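Local coordinates for protein orotidine 5'-phosphate decarboxylase (Streptomyces avermitilis, PDB 3V75) that probably catalyses the decarboxylation of orotidine 5'-phosphate to UMP, the last step of de novo UMP synthesis, as a TIM-barrel dimer, at residues I45-S50 with E65-T70; V114-K119 with S139-D144; E212-F217 with D234-L239; A249-L254 with E292-A297. One frame throughout, in Å; residues are numbered along the deposited sequence.

The four contacts lie in series along one closed eight-stranded parallel barrel and none touches another. Interaction 2 is the most central, its centre about 9 Å from that of the chain, and it includes Lys119, the predicted proton donor. Interaction 1 follows the first strand; its nearest atoms are about 6 Å from those of interaction 2, and the side chain of Asp46 is about 9 Å from that of Lys119. Away from the active site, interaction 3 joins the loops entering strands 217-221 and 239-241, its centre about 30 Å from that of interaction 1, and interaction 4 seats the loop after strand 239-241 on the last helix, about 20 Å from interaction 3 between centres.

Interaction 1 of 4, residues I45-S50 with E65-T70; sequences IDPHAS and ERFSRT
Pro47 and Phe67 meet where the first strand of the TIM barrel, 42-45, gives way to a loop, and the later helix 61-75 packs back against that exit. The main contact is a CH-pi interaction: Pro47 CA sits over one face of the Phe67 ring, 4.1 Å from its centroid and 19° off the ring normal. The ring reaches this place because its CG stands anti to the backbone N (chi1 178°), which carries it off the helix toward the loop. Pro47 is the centre of an inverse gamma turn, and the Pro47 and Phe67 side chains cross at about a right angle.

Apolar contacts extend the patch. Pro47 CB rests 3.6 Å from Phe67 CD1, while Ile45 CG2 comes up at the ring edge, 4.3 Å from Phe67 CE1. Trp55, Leu51 and Leu52 also touch the aromatic ring. With an alanine in place of Phe67, Pro47 would probably lose the surface under its CA and a gap would open between loop and helix.

The polar groups here look elsewhere for partners. Asp46 OD2 is bonded to Ser270 OG, and the carbonyl oxygen of Pro47 receives Arg91 NH2. Asp46 N is buried by the contact and finds no partner. Ser68 OG, which is bonded to Leu64 O one helical turn back, also lies 4.2 Å from Ile45 CG2.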
# COMPACT_ATOMS: atom_id res chain seq x y z
N ILE A 45 14.64 9.01 -2.36
CA ILE A 45 14.71 9.84 -1.16
C ILE A 45 14.28 8.88 -0.05
O ILE A 45 13.06 8.61 0.14
CB ILE A 45 13.82 11.07 -1.22
CG1 ILE A 45 14.11 11.88 -2.49
CG2 ILE A 45 14.01 11.95 0.03
CD1 ILE A 45 13.30 13.20 -2.62
N ASP A 46 15.27 8.33 0.66
CA ASP A 46 15.09 7.17 1.51
C ASP A 46 15.59 7.44 2.93
O ASP A 46 16.67 6.95 3.32
CB ASP A 46 15.88 5.97 0.94
CG ASP A 46 15.36 5.54 -0.39
OD1 ASP A 46 14.14 5.44 -0.56
OD2 ASP A 46 16.17 5.31 -1.31
N PRO A 47 14.86 8.25 3.71
CA PRO A 47 15.36 8.65 5.03
C PRO A 47 15.08 7.57 6.07
O PRO A 47 14.36 7.81 7.06
CB PRO A 47 14.55 9.93 5.35
CG PRO A 47 13.24 9.71 4.56
CD PRO A 47 13.69 9.03 3.27
N HIS A 48 15.61 6.37 5.86
CA HIS A 48 15.52 5.35 6.90
C HIS A 48 16.50 5.62 8.03
O HIS A 48 17.45 6.42 7.87
CB HIS A 48 15.67 3.92 6.36
CG HIS A 48 16.81 3.72 5.41
ND1 HIS A 48 18.14 3.74 5.81
CD2 HIS A 48 16.82 3.45 4.08
CE1 HIS A 48 18.91 3.49 4.77
NE2 HIS A 48 18.13 3.32 3.70
N ALA A 49 16.27 4.99 9.17
CA ALA A 49 17.09 5.28 10.34
C ALA A 49 18.60 5.08 10.10
O ALA A 49 19.39 5.85 10.62
CB ALA A 49 16.63 4.46 11.58
N SER A 50 18.98 4.05 9.31
CA SER A 50 20.39 3.78 8.98
C SER A 50 21.00 5.03 8.33
O SER A 50 21.99 5.58 8.81
CB SER A 50 20.46 2.58 8.03
OG SER A 50 21.76 2.08 7.86
N GLU A 65 13.30 15.60 8.23
CA GLU A 65 13.12 16.85 7.53
C GLU A 65 14.46 17.43 7.01
O GLU A 65 14.54 17.91 5.88
CB GLU A 65 12.43 17.83 8.45
CG GLU A 65 12.20 19.18 7.88
CD GLU A 65 11.50 20.09 8.90
OE1 GLU A 65 11.91 20.12 10.10
OE2 GLU A 65 10.55 20.82 8.50
N ARG A 66 15.50 17.39 7.85
CA ARG A 66 16.80 17.92 7.42
C ARG A 66 17.38 17.11 6.25
O ARG A 66 17.93 17.67 5.28
CB ARG A 66 17.77 17.91 8.60
CG ARG A 66 19.14 18.46 8.26
CD ARG A 66 19.04 19.94 7.88
NE ARG A 66 19.05 20.17 6.42
CZ ARG A 66 19.03 21.38 5.86
NH1 ARG A 66 19.00 22.47 6.63
NH2 ARG A 66 19.11 21.54 4.53
N PHE A 67 17.25 15.79 6.35
CA PHE A 67 17.71 14.88 5.29
C PHE A 67 17.00 15.23 3.97
O PHE A 67 17.63 15.42 2.92
CB PHE A 67 17.38 13.45 5.70
CG PHE A 67 17.75 12.40 4.69
CD1 PHE A 67 16.90 12.08 3.64
CD2 PHE A 67 18.94 11.69 4.82
CE1 PHE A 67 17.23 11.10 2.72
CE2 PHE A 67 19.28 10.67 3.90
CZ PHE A 67 18.42 10.39 2.84
N SER A 68 15.67 15.26 4.03
CA SER A 68 14.87 15.47 2.83
C SER A 68 15.15 16.83 2.19
O SER A 68 15.31 16.96 0.95
CB SER A 68 13.39 15.31 3.21
OG SER A 68 13.17 13.98 3.65
N ARG A 69 15.25 17.85 3.02
CA ARG A 69 15.53 19.18 2.53
C ARG A 69 16.89 19.23 1.83
O ARG A 69 17.03 19.85 0.77
CB ARG A 69 15.49 20.17 3.70
CG ARG A 69 15.85 21.55 3.30
CD ARG A 69 15.65 22.52 4.46
NE ARG A 69 16.25 23.79 4.08
CZ ARG A 69 16.14 24.90 4.78
NH1 ARG A 69 15.42 24.87 5.91
NH2 ARG A 69 16.73 26.02 4.34
N THR A 70 17.90 18.60 2.42
CA THR A 70 19.24 18.63 1.84
C THR A 70 19.26 17.89 0.51
O THR A 70 19.92 18.34 -0.44
CB THR A 70 20.25 18.00 2.82
OG1 THR A 70 20.39 18.88 3.92
CG2 THR A 70 21.60 17.75 2.14

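Interaction 2 of 4, residues V114-K119 with S139-D144; sequences VVMDAK and SPLFSD
Val114 and Asp144 are joined by two bonds. Val114 N donates to Asp144 OD2 at 2.9 Å and 162°, using the anti lone pair of that oxygen; Asp144 N returns a weak bond to Val114 O at 2.8 Å. The carboxylate gets there because its CG lies beside the backbone N of its own residue (chi1 -64°). One step along, Ser143 OG rests against both ends of the folded Met116 side chain (a selenomethionine), 3.5 Å from Met116 CB and from Met116 CE, which the bends at chi2 and chi3 bring to the same side. Met116 CE also meets Leu141 CD2 at 4.2 Å.

The second shell fixes these groups. Ser143 OG donates to Leu141 O at 2.9 Å, and Ser139 OG takes the N-H of Leu141 in an ST turn, which shapes the loop before strand 145-148. Phe134 touches both Met116 and Leu141. Farther along strand 113-120, Lys119, the predicted proton donor, bridges to Asp117 and to Asp122 of the second subunit.

Asp144 OD1 forms salt bridges with Arg30 and Arg108. With arginines at one oxygen and a backbone N-H at the other, this buried carboxylate is probably kept ionised.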
# COMPACT_ATOMS: atom_id res chain seq x y z
N VAL A 114 8.83 13.44 -9.89
CA VAL A 114 8.72 12.68 -8.65
C VAL A 114 7.86 11.43 -8.85
O VAL A 114 6.69 11.53 -9.25
CB VAL A 114 8.12 13.54 -7.52
CG1 VAL A 114 7.85 12.68 -6.26
CG2 VAL A 114 9.10 14.69 -7.18
N VAL A 115 8.46 10.29 -8.57
CA VAL A 115 7.76 9.02 -8.55
C VAL A 115 7.50 8.71 -7.09
O VAL A 115 8.43 8.45 -6.32
CB VAL A 115 8.62 7.90 -9.17
CG1 VAL A 115 7.93 6.54 -8.99
CG2 VAL A 115 8.87 8.22 -10.63
N MSE A 116 6.22 8.72 -6.70
CA MSE A 116 5.88 8.42 -5.32
C MSE A 116 5.92 6.90 -5.14
O MSE A 116 5.09 6.16 -5.70
CB MSE A 116 4.50 8.95 -4.99
CG MSE A 116 4.01 8.50 -3.63
SE MSE A 116 5.02 9.30 -2.14
CE MSE A 116 4.55 11.13 -2.49
N ASP A 117 6.88 6.39 -4.36
CA ASP A 117 6.92 4.95 -4.13
C ASP A 117 6.14 4.62 -2.87
O ASP A 117 6.64 4.67 -1.72
CB ASP A 117 8.37 4.42 -4.06
CG ASP A 117 8.44 2.95 -4.22
OD1 ASP A 117 7.39 2.26 -4.13
OD2 ASP A 117 9.56 2.41 -4.45
N ALA A 118 4.86 4.31 -3.09
CA ALA A 118 3.91 4.05 -2.00
C ALA A 118 3.25 2.67 -2.15
O ALA A 118 2.56 2.19 -1.23
CB ALA A 118 2.87 5.15 -1.97
N LYS A 119 3.46 2.03 -3.30
CA LYS A 119 2.96 0.65 -3.54
C LYS A 119 1.52 0.46 -3.05
O LYS A 119 1.22 -0.44 -2.27
CB LYS A 119 3.91 -0.41 -2.96
CG LYS A 119 5.29 -0.39 -3.65
CD LYS A 119 6.14 -1.55 -3.14
CE LYS A 119 7.57 -1.54 -3.76
NZ LYS A 119 8.36 -0.33 -3.30
N SER A 139 -3.86 17.87 -5.16
CA SER A 139 -3.53 17.16 -3.92
C SER A 139 -2.22 17.62 -3.34
O SER A 139 -1.29 17.92 -4.10
CB SER A 139 -3.41 15.71 -4.15
OG SER A 139 -2.90 15.18 -2.93
N PRO A 140 -2.12 17.67 -1.98
CA PRO A 140 -0.84 18.11 -1.42
C PRO A 140 0.22 17.01 -1.59
O PRO A 140 1.35 17.32 -1.29
CB PRO A 140 -1.14 18.31 0.08
CG PRO A 140 -2.28 17.31 0.33
CD PRO A 140 -3.13 17.45 -0.91
N LEU A 141 -0.13 15.80 -2.07
CA LEU A 141 0.91 14.80 -2.43
C LEU A 141 1.06 14.53 -3.93
O LEU A 141 1.61 13.48 -4.33
CB LEU A 141 0.74 13.49 -1.65
CG LEU A 141 0.89 13.61 -0.13
CD1 LEU A 141 0.12 12.49 0.59
CD2 LEU A 141 2.37 13.51 0.22
N PHE A 142 0.58 15.46 -4.77
CA PHE A 142 0.60 15.26 -6.23
C PHE A 142 2.00 14.90 -6.70
O PHE A 142 2.95 15.66 -6.45
CB PHE A 142 0.14 16.50 -6.99
CG PHE A 142 0.15 16.34 -8.51
CD1 PHE A 142 -0.47 15.26 -9.12
CD2 PHE A 142 0.77 17.28 -9.33
CE1 PHE A 142 -0.47 15.10 -10.52
CE2 PHE A 142 0.73 17.15 -10.73
CZ PHE A 142 0.15 16.05 -11.32
N SER A 143 2.11 13.79 -7.41
CA SER A 143 3.37 13.26 -7.91
C SER A 143 3.23 12.95 -9.40
O SER A 143 2.12 12.75 -9.90
CB SER A 143 3.75 11.99 -7.13
OG SER A 143 3.89 12.27 -5.73
N ASP A 144 4.35 12.88 -10.11
CA ASP A 144 4.29 12.60 -11.54
C ASP A 144 3.96 11.15 -11.84
O ASP A 144 3.46 10.82 -12.91
CB ASP A 144 5.62 12.98 -12.17
CG ASP A 144 5.86 14.45 -12.04
OD1 ASP A 144 5.15 15.21 -12.74
OD2 ASP A 144 6.69 14.87 -11.18

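Interaction 3 of 4, residues E212-F217 with D234-L239; sequences EPLGSF and DINGPL
Leu214 drapes its side chain over the backbone of Gly237 and toward Pro238 CD. Its CG is anti to the backbone N (chi1 -176°), and although the CB leaves the main chain aslant, this torsion swings the two methyls in. Leu214 CD1 lands 3.6 Å from Gly237 CA, and Leu214 CD2 lies 4.2 Å from Pro238 CD. With an alanine here the Gly237 backbone would probably lose this apolar cover, and a gap would open beside Pro238.

Asn236 adopts a left-handed helical backbone (phi 51°), and its carbonyl oxygen accepts from Gly215 N at 2.8 Å, 143° at the hydrogen, with the donor tilted from the carbonyl plane. Its CG is likewise anti to the backbone N, which lays the amide next to the chain from Pro213 to Gly215. The amide nitrogen donates to Glu211 O and Asn208 O, which fixes the flip of the group; Asn236 OD1 then faces a water at 2.8 Å that also lies near Pro213 O. Pro238 CD presses on Gly215 O at 3.3 Å, and that buried oxygen has no hydrogen-bonding partner.

Asn208 ND2 ties the two loops together again, through Phe217 O and Ile235 O, and helix 27-38 touches Pro213 and Pro238. Both loops lead straight into neighbouring parallel strands, 217-221 and 239-241, so the contact belongs to the N-terminal end of a TIM barrel, the end remote from the active site in this fold.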
# COMPACT_ATOMS: atom_id res chain seq x y z
N GLU A 212 3.59 7.81 -28.19
CA GLU A 212 4.94 8.18 -28.58
C GLU A 212 5.40 9.36 -27.75
O GLU A 212 4.61 10.27 -27.48
CB GLU A 212 4.96 8.54 -30.06
CG GLU A 212 4.54 7.41 -30.97
CD GLU A 212 5.64 6.41 -31.23
OE1 GLU A 212 6.79 6.62 -30.72
OE2 GLU A 212 5.41 5.41 -31.99
N PRO A 213 6.70 9.41 -27.41
CA PRO A 213 7.78 8.47 -27.70
C PRO A 213 7.77 7.30 -26.73
O PRO A 213 8.48 6.30 -26.94
CB PRO A 213 9.04 9.34 -27.47
CG PRO A 213 8.64 10.30 -26.44
CD PRO A 213 7.18 10.61 -26.70
N LEU A 214 6.97 7.41 -25.67
CA LEU A 214 6.93 6.41 -24.63
C LEU A 214 5.58 6.57 -23.92
O LEU A 214 5.13 7.70 -23.69
CB LEU A 214 8.07 6.68 -23.63
CG LEU A 214 8.29 5.68 -22.48
CD1 LEU A 214 8.61 4.29 -23.01
CD2 LEU A 214 9.36 6.15 -21.50
N GLY A 215 4.97 5.45 -23.52
CA GLY A 215 3.72 5.49 -22.78
C GLY A 215 3.92 5.88 -21.32
O GLY A 215 5.06 5.91 -20.81
N SER A 216 2.82 6.11 -20.61
CA SER A 216 2.88 6.56 -19.21
C SER A 216 2.77 5.48 -18.17
O SER A 216 2.88 5.77 -16.98
CB SER A 216 1.77 7.60 -18.94
OG SER A 216 1.94 8.76 -19.74
N PHE A 217 2.55 4.23 -18.61
CA PHE A 217 2.25 3.14 -17.68
C PHE A 217 3.39 2.14 -17.68
O PHE A 217 3.61 1.42 -18.64
CB PHE A 217 0.84 2.58 -17.98
CG PHE A 217 -0.20 3.66 -17.87
CD1 PHE A 217 -0.60 4.10 -16.61
CD2 PHE A 217 -0.63 4.36 -18.98
CE1 PHE A 217 -1.49 5.19 -16.48
CE2 PHE A 217 -1.53 5.44 -18.85
CZ PHE A 217 -1.95 5.85 -17.59
N ASP A 234 9.37 -5.17 -23.75
CA ASP A 234 9.00 -4.24 -24.82
C ASP A 234 7.56 -3.79 -24.55
O ASP A 234 6.69 -4.21 -25.32
CB ASP A 234 8.99 -4.97 -26.20
CG ASP A 234 8.90 -4.00 -27.40
OD1 ASP A 234 8.82 -2.78 -27.18
OD2 ASP A 234 8.91 -4.48 -28.58
N ILE A 235 7.29 -3.01 -23.50
CA ILE A 235 5.90 -2.62 -23.16
C ILE A 235 5.59 -1.19 -23.55
O ILE A 235 4.50 -0.68 -23.24
CB ILE A 235 5.61 -2.84 -21.66
CG1 ILE A 235 6.52 -1.97 -20.80
CG2 ILE A 235 5.76 -4.32 -21.33
CD1 ILE A 235 6.10 -1.87 -19.33
N ASN A 236 6.51 -0.53 -24.25
CA ASN A 236 6.34 0.89 -24.61
C ASN A 236 6.00 1.74 -23.39
O ASN A 236 5.20 2.70 -23.45
CB ASN A 236 5.32 1.11 -25.74
CG ASN A 236 5.37 2.53 -26.26
OD1 ASN A 236 6.45 3.13 -26.32
ND2 ASN A 236 4.21 3.10 -26.57
N GLY A 237 6.62 1.39 -22.26
CA GLY A 237 6.50 2.19 -21.05
C GLY A 237 7.75 2.06 -20.21
O GLY A 237 8.60 1.19 -20.48
N PRO A 238 7.90 2.94 -19.24
CA PRO A 238 9.16 3.00 -18.48
C PRO A 238 9.30 1.80 -17.54
O PRO A 238 8.28 1.25 -17.03
CB PRO A 238 9.04 4.31 -17.69
CG PRO A 238 7.53 4.54 -17.56
CD PRO A 238 6.94 4.00 -18.86
N LEU A 239 10.54 1.39 -17.28
CA LEU A 239 10.79 0.26 -16.38
C LEU A 239 11.57 0.82 -15.19
O LEU A 239 12.75 1.16 -15.33
CB LEU A 239 11.62 -0.80 -17.10
CG LEU A 239 11.04 -1.31 -18.43
CD1 LEU A 239 12.04 -2.23 -19.11
CD2 LEU A 239 9.73 -2.08 -18.16
O HOH W 1 6.90 4.15 -28.89

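Interaction 4 of 4, residues A249-L254 with E292-A297; sequences AAPADL and EEIRAA
Pro251 lays its ring against helix 280-299, meeting Glu293 and Ile294 together. Against Ile294 the proline crosses at about a right angle: Pro251 CB is 3.6 Å from Ile294 CG1, the branch that stands beside its own backbone N (chi1 -63°). That leaves the other branch, CG2, anti to the N, where it meets the end of Leu254, with Leu254 CD1 at 4.2 Å from Ile294 CG2. Ile294 thus divides its two arms between Pro251 of the loop and Leu254, where helix 254-258 begins.

Glu293 approaches the same proline aslant. Its CB touches Pro251 CB at 3.6 Å, and the chain beyond arches over, so that only its two ends, CB and OE1, come near the ring, with Glu293 OE1 3.5 Å from Pro251 CG. CB and the carboxylate oxygen OE1 both touch the proline, while CG and CD between them stand farther off.

A turn further on, Ala297 points its methyl at the loop backbone. Ala297 CB is 3.4 Å from Pro251 O and 4.0 Å from Ala252 CA, so the small residue lets the main chain of the loop settle close to the helix. Pro251 O itself is taken by Leu254 N.

The loop is braced from within: Asp253 OD2 accepts from Ala250 N at 2.9 Å, and Asp253 N donates to Ala250 O. Ile244 touches Leu254 and Pro40 touches Ile294, extending the apolar patch past the two segments. What results is a largely apolar seat for the loop between strand 239-241 and helix 254-258 on the C-terminal helix, which follows the eighth strand in the outer helical layer of the TIM barrel.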
# COMPACT_ATOMS: atom_id res chain seq x y z
N ALA A 249 24.46 -4.95 -11.24
CA ALA A 249 23.59 -3.85 -11.65
C ALA A 249 24.34 -2.52 -11.53
O ALA A 249 23.77 -1.47 -11.18
CB ALA A 249 22.30 -3.80 -10.86
N ALA A 250 25.61 -2.57 -11.87
CA ALA A 250 26.33 -1.35 -12.10
C ALA A 250 25.79 -0.74 -13.41
O ALA A 250 25.25 -1.46 -14.26
CB ALA A 250 27.82 -1.71 -12.24
N PRO A 251 25.98 0.57 -13.61
CA PRO A 251 25.58 1.19 -14.87
C PRO A 251 26.03 0.42 -16.10
O PRO A 251 25.22 0.21 -17.03
CB PRO A 251 26.28 2.54 -14.79
CG PRO A 251 26.14 2.87 -13.33
CD PRO A 251 26.46 1.57 -12.64
N ALA A 252 27.28 -0.04 -16.13
CA ALA A 252 27.77 -0.72 -17.33
C ALA A 252 27.05 -2.03 -17.63
O ALA A 252 27.07 -2.51 -18.76
CB ALA A 252 29.30 -0.95 -17.23
N ASP A 253 26.42 -2.63 -16.60
CA ASP A 253 25.72 -3.91 -16.74
C ASP A 253 24.31 -3.75 -17.30
O ASP A 253 23.71 -4.74 -17.71
CB ASP A 253 25.52 -4.59 -15.37
CG ASP A 253 26.84 -4.88 -14.65
OD1 ASP A 253 27.83 -5.25 -15.31
OD2 ASP A 253 26.88 -4.69 -13.40
N LEU A 254 23.77 -2.53 -17.26
CA LEU A 254 22.33 -2.38 -17.57
C LEU A 254 21.92 -2.79 -19.00
O LEU A 254 20.88 -3.43 -19.17
CB LEU A 254 21.80 -0.97 -17.25
CG LEU A 254 22.04 -0.57 -15.80
CD1 LEU A 254 21.50 0.82 -15.53
CD2 LEU A 254 21.45 -1.63 -14.81
N GLU A 292 25.99 9.88 -15.79
CA GLU A 292 26.89 9.83 -16.95
C GLU A 292 27.29 8.42 -17.32
O GLU A 292 27.38 8.08 -18.51
CB GLU A 292 28.14 10.67 -16.70
CG GLU A 292 29.13 10.58 -17.84
CD GLU A 292 28.49 10.89 -19.24
OE1 GLU A 292 28.91 10.28 -20.27
OE2 GLU A 292 27.55 11.73 -19.33
N GLU A 293 27.56 7.59 -16.31
CA GLU A 293 27.94 6.22 -16.62
C GLU A 293 26.81 5.44 -17.27
O GLU A 293 27.04 4.62 -18.17
CB GLU A 293 28.35 5.48 -15.35
CG GLU A 293 29.67 5.98 -14.82
CD GLU A 293 30.04 5.29 -13.49
OE1 GLU A 293 29.21 4.58 -12.86
OE2 GLU A 293 31.18 5.53 -13.04
N ILE A 294 25.59 5.68 -16.80
CA ILE A 294 24.43 5.01 -17.40
C ILE A 294 24.23 5.54 -18.83
O ILE A 294 24.06 4.75 -19.76
CB ILE A 294 23.18 5.22 -16.56
CG1 ILE A 294 23.37 4.59 -15.18
CG2 ILE A 294 21.96 4.62 -17.30
CD1 ILE A 294 22.31 4.99 -14.15
N ARG A 295 24.28 6.86 -19.01
CA ARG A 295 24.17 7.46 -20.34
C ARG A 295 25.16 6.82 -21.30
O ARG A 295 24.81 6.43 -22.42
CB ARG A 295 24.39 8.99 -20.28
CG ARG A 295 24.01 9.76 -21.57
CD ARG A 295 24.96 10.94 -21.82
NE ARG A 295 26.33 10.43 -21.93
CZ ARG A 295 26.89 9.93 -23.05
NH1 ARG A 295 26.23 9.94 -24.22
NH2 ARG A 295 28.12 9.46 -22.98
N ALA A 296 26.41 6.70 -20.87
CA ALA A 296 27.47 6.15 -21.71
C ALA A 296 27.22 4.67 -22.01
O ALA A 296 27.44 4.19 -23.15
CB ALA A 296 28.79 6.31 -21.05
N ALA A 297 26.76 3.91 -21.02
CA ALA A 297 26.53 2.48 -21.26
C ALA A 297 25.42 2.28 -22.30
O ALA A 297 25.54 1.44 -23.20
CB ALA A 297 26.17 1.76 -19.96